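Local structure of putative exported protein (Peptoclostridium difficile, 5TTA) at residues K70-K84 against G202-N216. The protein is of unknown function but is probably exported by way of an N-terminal signal peptide, and belongs to a family placed in the E-set clan. Numbering follows the deposited sequence.
Sequences KAIMDYEITCLAYDK and GVKYIISCVKQVTFN
Glu76 meets both Lys211 and Gln212, and the three show how a classic beta bulge puts two side chains of one strand against a single residue of its antiparallel partner. The extended Glu76 chain lies alongside Gln212, both pointing the same way, with carboxylate and amide stacked and their planes only 7° apart. Lys211 starts with CG anti to its N (chi1 178°) and bends only at its last torsion, which brings NZ to 3.0 Å from Glu76 OE2, nearly along the C-O axis, in a salt bridge. In the backbone, Glu76 O takes a bond of 2.8 Å from Lys211 N and a weak one from Gln212 N.

Two more classic bulges lie toward the two ends of the pairing: the backbone N atoms of Met73 and Asp74 both bond to Thr214 O, and those of Lys204 and Tyr205 to Tyr82 O. Near the first, Lys70, bent at chi3 (-88°), sets CE 3.8 Å from the ring centroid of Phe215 in a CH-pi contact and adds a cation-pi contact through NZ; Val213 CG2 lies over the opposite face, offset toward the rim. At the other end, Asp83 O lies in the plane of the Tyr205 ring at its edge, 3.5 Å from Tyr205 CD2; a water donates to both Tyr205 OH and Lys84 O, and the hydroxyl also bonds to Glu244.

Strand 131-135 pairs with strand 72-82 and strand 220-222 with strand 205-215. Helix 226-233 packs against Leu80, Tyr82 and Cys209, whereas strand 58-66 touches Ile77, Cys79 and Ile206.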
loop_
_atom_site.group_PDB
_atom_site.type_symbol
_atom_site.label_atom_id
_atom_site.label_comp_id
_atom_site.label_asym_id
_atom_site.label_seq_id
_atom_site.Cartn_x
_atom_site.Cartn_y
_atom_site.Cartn_z
ATOM N N LYS A 70 -20.758 -16.607 0.030
ATOM C CA LYS A 70 -19.876 -15.575 -0.484
ATOM C C LYS A 70 -18.679 -15.424 0.433
ATOM O O LYS A 70 -18.803 -15.561 1.655
ATOM C CB LYS A 70 -20.608 -14.234 -0.596
ATOM C CG LYS A 70 -21.807 -14.255 -1.530
ATOM C CD LYS A 70 -22.534 -12.913 -1.475
ATOM C CE LYS A 70 -23.577 -12.881 -0.359
ATOM N NZ LYS A 70 -24.339 -11.593 -0.314
ATOM N N ALA A 71 -17.521 -15.152 -0.168
ATOM C CA ALA A 71 -16.316 -14.866 0.599
ATOM C C ALA A 71 -16.448 -13.538 1.339
ATOM O O ALA A 71 -16.949 -12.556 0.788
ATOM C CB ALA A 71 -15.112 -14.826 -0.330
ATOM N N ILE A 72 -15.959 -13.496 2.577
ATOM C CA ILE A 72 -16.080 -12.320 3.439
ATOM C C ILE A 72 -14.738 -11.587 3.478
ATOM O O ILE A 72 -13.743 -12.105 4.003
ATOM C CB ILE A 72 -16.553 -12.713 4.847
ATOM C CG1 ILE A 72 -18.038 -13.132 4.796
ATOM C CG2 ILE A 72 -16.329 -11.556 5.855
ATOM C CD1 ILE A 72 -18.532 -13.844 6.036
HETATM N N MSE A 73 -14.709 -10.374 2.923
HETATM C CA MSE A 73 -13.463 -9.619 2.857
HETATM C C MSE A 73 -13.258 -8.687 4.050
HETATM O O MSE A 73 -12.120 -8.315 4.322
HETATM C CB MSE A 73 -13.379 -8.822 1.543
HETATM C CG MSE A 73 -14.053 -7.472 1.538
HETATM SE SE MSE A 73 -13.854 -6.608 -0.215
HETATM C CE MSE A 73 -11.992 -6.299 -0.162
ATOM N N ASP A 74 -14.326 -8.302 4.769
ATOM C CA ASP A 74 -14.166 -7.462 5.949
ATOM C C ASP A 74 -15.330 -7.715 6.902
ATOM O O ASP A 74 -16.371 -8.244 6.517
ATOM C CB ASP A 74 -14.067 -5.958 5.563
ATOM C CG ASP A 74 -13.453 -5.080 6.677
ATOM O OD1 ASP A 74 -12.957 -5.599 7.704
ATOM O OD2 ASP A 74 -13.474 -3.845 6.521
ATOM N N TYR A 75 -15.124 -7.402 8.174
ATOM C CA TYR A 75 -16.206 -7.514 9.146
ATOM C C TYR A 75 -15.994 -6.471 10.224
ATOM O O TYR A 75 -14.918 -5.890 10.353
ATOM C CB TYR A 75 -16.320 -8.936 9.761
ATOM C CG TYR A 75 -15.082 -9.437 10.502
ATOM C CD1 TYR A 75 -14.595 -8.771 11.636
ATOM C CD2 TYR A 75 -14.446 -10.605 10.110
ATOM C CE1 TYR A 75 -13.476 -9.227 12.320
ATOM C CE2 TYR A 75 -13.342 -11.078 10.788
ATOM C CZ TYR A 75 -12.861 -10.392 11.892
ATOM O OH TYR A 75 -11.748 -10.877 12.557
ATOM N N GLU A 76 -17.050 -6.223 10.989
ATOM C CA GLU A 76 -16.965 -5.481 12.240
ATOM C C GLU A 76 -17.659 -6.322 13.297
ATOM O O GLU A 76 -18.823 -6.703 13.123
ATOM C CB GLU A 76 -17.599 -4.088 12.133
ATOM C CG GLU A 76 -16.914 -3.234 11.079
ATOM C CD GLU A 76 -17.494 -1.833 10.943
ATOM O OE1 GLU A 76 -16.968 -1.068 10.099
ATOM O OE2 GLU A 76 -18.459 -1.493 11.668
ATOM N N ILE A 77 -16.947 -6.619 14.380
ATOM C CA ILE A 77 -17.467 -7.476 15.438
ATOM C C ILE A 77 -17.245 -6.772 16.765
ATOM O O ILE A 77 -16.107 -6.404 17.088
ATOM C CB ILE A 77 -16.794 -8.860 15.442
ATOM C CG1 ILE A 77 -17.214 -9.645 14.199
ATOM C CG2 ILE A 77 -17.172 -9.615 16.698
ATOM C CD1 ILE A 77 -16.528 -11.028 14.102
ATOM N N THR A 78 -18.329 -6.564 17.528
ATOM C CA THR A 78 -18.226 -5.823 18.780
ATOM C C THR A 78 -18.228 -6.807 19.938
ATOM O O THR A 78 -19.033 -7.742 19.962
ATOM C CB THR A 78 -19.374 -4.819 18.942
ATOM O OG1 THR A 78 -19.289 -3.827 17.913
ATOM C CG2 THR A 78 -19.296 -4.114 20.311
ATOM N N CYS A 79 -17.335 -6.584 20.905
ATOM C CA CYS A 79 -17.256 -7.404 22.104
ATOM C C CYS A 79 -17.491 -6.574 23.360
ATOM O O CYS A 79 -17.195 -5.376 23.402
ATOM C CB CYS A 79 -15.902 -8.081 22.259
ATOM S SG CYS A 79 -15.483 -9.219 20.892
ATOM N N LEU A 80 -17.990 -7.269 24.372
ATOM C CA LEU A 80 -18.274 -6.787 25.714
ATOM C C LEU A 80 -17.688 -7.790 26.684
ATOM O O LEU A 80 -17.592 -8.978 26.366
ATOM C CB LEU A 80 -19.790 -6.661 25.947
ATOM C CG LEU A 80 -20.482 -5.725 24.962
ATOM C CD1 LEU A 80 -22.019 -5.799 25.206
ATOM C CD2 LEU A 80 -20.020 -4.301 25.193
ATOM N N ALA A 81 -17.258 -7.310 27.848
ATOM C CA ALA A 81 -16.553 -8.156 28.808
ATOM C C ALA A 81 -17.209 -8.081 30.176
ATOM O O ALA A 81 -17.706 -7.028 30.575
ATOM C CB ALA A 81 -15.067 -7.736 28.919
ATOM N N TYR A 82 -17.184 -9.206 30.905
ATOM C CA TYR A 82 -17.839 -9.339 32.195
ATOM C C TYR A 82 -16.929 -10.087 33.146
ATOM O O TYR A 82 -16.237 -11.021 32.737
ATOM C CB TYR A 82 -19.185 -10.100 32.067
ATOM C CG TYR A 82 -20.165 -9.278 31.299
ATOM C CD1 TYR A 82 -20.159 -9.265 29.902
ATOM C CD2 TYR A 82 -21.059 -8.451 31.977
ATOM C CE1 TYR A 82 -21.024 -8.443 29.193
ATOM C CE2 TYR A 82 -21.924 -7.645 31.286
ATOM C CZ TYR A 82 -21.915 -7.643 29.916
ATOM O OH TYR A 82 -22.792 -6.822 29.274
ATOM N N ASP A 83 -16.981 -9.709 34.431
ATOM C CA ASP A 83 -16.287 -10.467 35.474
ATOM C C ASP A 83 -17.070 -11.726 35.851
ATOM O O ASP A 83 -18.141 -12.029 35.306
ATOM C CB ASP A 83 -15.972 -9.587 36.699
ATOM C CG ASP A 83 -17.174 -9.357 37.641
ATOM O OD1 ASP A 83 -18.295 -9.896 37.444
ATOM O OD2 ASP A 83 -16.991 -8.605 38.619
ATOM N N LYS A 84 -16.530 -12.473 36.820
ATOM C CA LYS A 84 -17.100 -13.771 37.165
ATOM C C LYS A 84 -18.501 -13.656 37.756
ATOM O O LYS A 84 -19.215 -14.660 37.806
ATOM C CB LYS A 84 -16.189 -14.500 38.150
ATOM C CG LYS A 84 -16.105 -13.841 39.511
ATOM C CD LYS A 84 -15.000 -14.438 40.370
ATOM C CE LYS A 84 -15.078 -13.894 41.799
ATOM N NZ LYS A 84 -14.077 -14.505 42.720
ATOM N N GLY A 202 -9.063 -10.921 35.015
ATOM C CA GLY A 202 -10.296 -10.402 35.589
ATOM C C GLY A 202 -11.497 -10.625 34.691
ATOM O O GLY A 202 -12.642 -10.645 35.163
ATOM N N VAL A 203 -11.263 -10.755 33.395
ATOM C CA VAL A 203 -12.332 -11.000 32.430
ATOM C C VAL A 203 -12.675 -12.481 32.461
ATOM O O VAL A 203 -11.816 -13.327 32.200
ATOM C CB VAL A 203 -11.925 -10.570 31.017
ATOM C CG1 VAL A 203 -12.985 -11.017 30.012
ATOM C CG2 VAL A 203 -11.701 -9.074 30.938
ATOM N N LYS A 204 -13.933 -12.798 32.777
ATOM C CA LYS A 204 -14.405 -14.174 32.810
ATOM C C LYS A 204 -15.221 -14.531 31.581
ATOM O O LYS A 204 -15.175 -15.679 31.124
ATOM C CB LYS A 204 -15.247 -14.402 34.081
ATOM C CG LYS A 204 -15.764 -15.817 34.281
ATOM C CD LYS A 204 -14.639 -16.826 34.452
ATOM C CE LYS A 204 -15.103 -18.026 35.271
ATOM N NZ LYS A 204 -16.022 -18.890 34.504
ATOM N N TYR A 205 -15.930 -13.564 31.011
ATOM C CA TYR A 205 -16.797 -13.815 29.881
ATOM C C TYR A 205 -16.661 -12.691 28.879
ATOM O O TYR A 205 -16.607 -11.512 29.244
ATOM C CB TYR A 205 -18.285 -13.909 30.311
ATOM C CG TYR A 205 -18.588 -14.865 31.442
ATOM C CD1 TYR A 205 -18.845 -16.223 31.184
ATOM C CD2 TYR A 205 -18.703 -14.409 32.753
ATOM C CE1 TYR A 205 -19.155 -17.096 32.204
ATOM C CE2 TYR A 205 -19.026 -15.271 33.781
ATOM C CZ TYR A 205 -19.247 -16.617 33.504
ATOM O OH TYR A 205 -19.548 -17.473 34.530
ATOM N N ILE A 206 -16.639 -13.069 27.618
ATOM C CA ILE A 206 -16.693 -12.135 26.508
ATOM C C ILE A 206 -17.900 -12.529 25.680
ATOM O O ILE A 206 -18.056 -13.706 25.339
ATOM C CB ILE A 206 -15.396 -12.181 25.687
ATOM C CG1 ILE A 206 -14.237 -11.688 26.568
ATOM C CG2 ILE A 206 -15.534 -11.378 24.403
ATOM C CD1 ILE A 206 -12.939 -11.846 25.921
ATOM N N ILE A 207 -18.796 -11.583 25.421
ATOM C CA ILE A 207 -19.910 -11.857 24.523
ATOM C C ILE A 207 -19.762 -10.916 23.347
ATOM O O ILE A 207 -19.295 -9.787 23.514
ATOM C CB ILE A 207 -21.281 -11.701 25.228
ATOM C CG1 ILE A 207 -21.455 -10.279 25.751
ATOM C CG2 ILE A 207 -21.377 -12.688 26.418
ATOM C CD1 ILE A 207 -22.908 -10.004 26.293
ATOM N N SER A 208 -20.121 -11.398 22.151
ATOM C CA SER A 208 -19.856 -10.681 20.917
ATOM C C SER A 208 -21.077 -10.644 20.007
ATOM O O SER A 208 -22.047 -11.406 20.173
ATOM C CB SER A 208 -18.671 -11.292 20.167
ATOM O OG SER A 208 -17.588 -11.510 21.073
ATOM N N CYS A 209 -21.027 -9.715 19.052
ATOM C CA CYS A 209 -22.097 -9.586 18.065
ATOM C C CYS A 209 -21.497 -9.022 16.789
ATOM O O CYS A 209 -20.748 -8.038 16.841
ATOM C CB CYS A 209 -23.222 -8.671 18.581
ATOM S SG CYS A 209 -24.686 -8.519 17.501
ATOM N N VAL A 210 -21.836 -9.648 15.660
ATOM C CA VAL A 210 -21.466 -9.130 14.348
ATOM C C VAL A 210 -22.238 -7.848 14.097
ATOM O O VAL A 210 -23.469 -7.829 14.220
ATOM C CB VAL A 210 -21.777 -10.154 13.255
ATOM C CG1 VAL A 210 -21.470 -9.558 11.878
ATOM C CG2 VAL A 210 -20.985 -11.462 13.487
ATOM N N LYS A 211 -21.522 -6.781 13.755
ATOM C CA LYS A 211 -22.138 -5.499 13.430
ATOM C C LYS A 211 -22.425 -5.415 11.939
ATOM O O LYS A 211 -23.538 -5.082 11.531
ATOM C CB LYS A 211 -21.228 -4.356 13.905
ATOM C CG LYS A 211 -21.708 -2.921 13.602
ATOM C CD LYS A 211 -20.766 -1.916 14.290
ATOM C CE LYS A 211 -21.207 -0.452 14.097
ATOM N NZ LYS A 211 -20.833 0.070 12.755
ATOM N N GLN A 212 -21.452 -5.767 11.114
ATOM C CA GLN A 212 -21.655 -5.836 9.671
ATOM C C GLN A 212 -20.563 -6.703 9.056
ATOM O O GLN A 212 -19.543 -6.996 9.687
ATOM C CB GLN A 212 -21.639 -4.444 9.035
ATOM C CG GLN A 212 -20.319 -3.692 9.160
ATOM C CD GLN A 212 -20.326 -2.417 8.314
ATOM O OE1 GLN A 212 -21.118 -1.516 8.549
ATOM N NE2 GLN A 212 -19.462 -2.364 7.312
ATOM N N VAL A 213 -20.768 -7.079 7.798
ATOM C CA VAL A 213 -19.729 -7.768 7.029
ATOM C C VAL A 213 -19.738 -7.217 5.614
ATOM O O VAL A 213 -20.755 -6.711 5.122
ATOM C CB VAL A 213 -19.847 -9.318 6.981
ATOM C CG1 VAL A 213 -20.049 -9.964 8.372
ATOM C CG2 VAL A 213 -20.871 -9.779 5.985
ATOM N N THR A 214 -18.587 -7.329 4.955
ATOM C CA THR A 214 -18.411 -6.895 3.573
ATOM C C THR A 214 -17.950 -8.096 2.760
ATOM O O THR A 214 -16.952 -8.729 3.116
ATOM C CB THR A 214 -17.375 -5.774 3.464
ATOM O OG1 THR A 214 -17.741 -4.688 4.325
ATOM C CG2 THR A 214 -17.274 -5.289 2.009
ATOM N N PHE A 215 -18.678 -8.420 1.694
ATOM C CA PHE A 215 -18.324 -9.567 0.861
ATOM C C PHE A 215 -17.371 -9.146 -0.257
ATOM O O PHE A 215 -17.112 -7.956 -0.486
ATOM C CB PHE A 215 -19.592 -10.226 0.298
ATOM C CG PHE A 215 -20.542 -10.726 1.355
ATOM C CD1 PHE A 215 -20.318 -11.938 2.005
ATOM C CD2 PHE A 215 -21.674 -10.004 1.685
ATOM C CE1 PHE A 215 -21.194 -12.405 2.978
ATOM C CE2 PHE A 215 -22.561 -10.464 2.658
ATOM C CZ PHE A 215 -22.324 -11.665 3.299
ATOM N N ASN A 216 -16.804 -10.150 -0.936
ATOM C CA ASN A 216 -15.807 -9.890 -1.968
ATOM C C ASN A 216 -16.362 -9.111 -3.144
ATOM O O ASN A 216 -15.586 -8.463 -3.850
ATOM C CB ASN A 216 -15.191 -11.199 -2.479
ATOM C CG ASN A 216 -13.955 -11.589 -1.701
ATOM O OD1 ASN A 216 -13.743 -11.104 -0.587
ATOM N ND2 ASN A 216 -13.128 -12.472 -2.274
HETATM O O HOH W 1 -13.777 -12.103 37.252
HETATM O O HOH W 2 -18.495 -17.286 37.003
#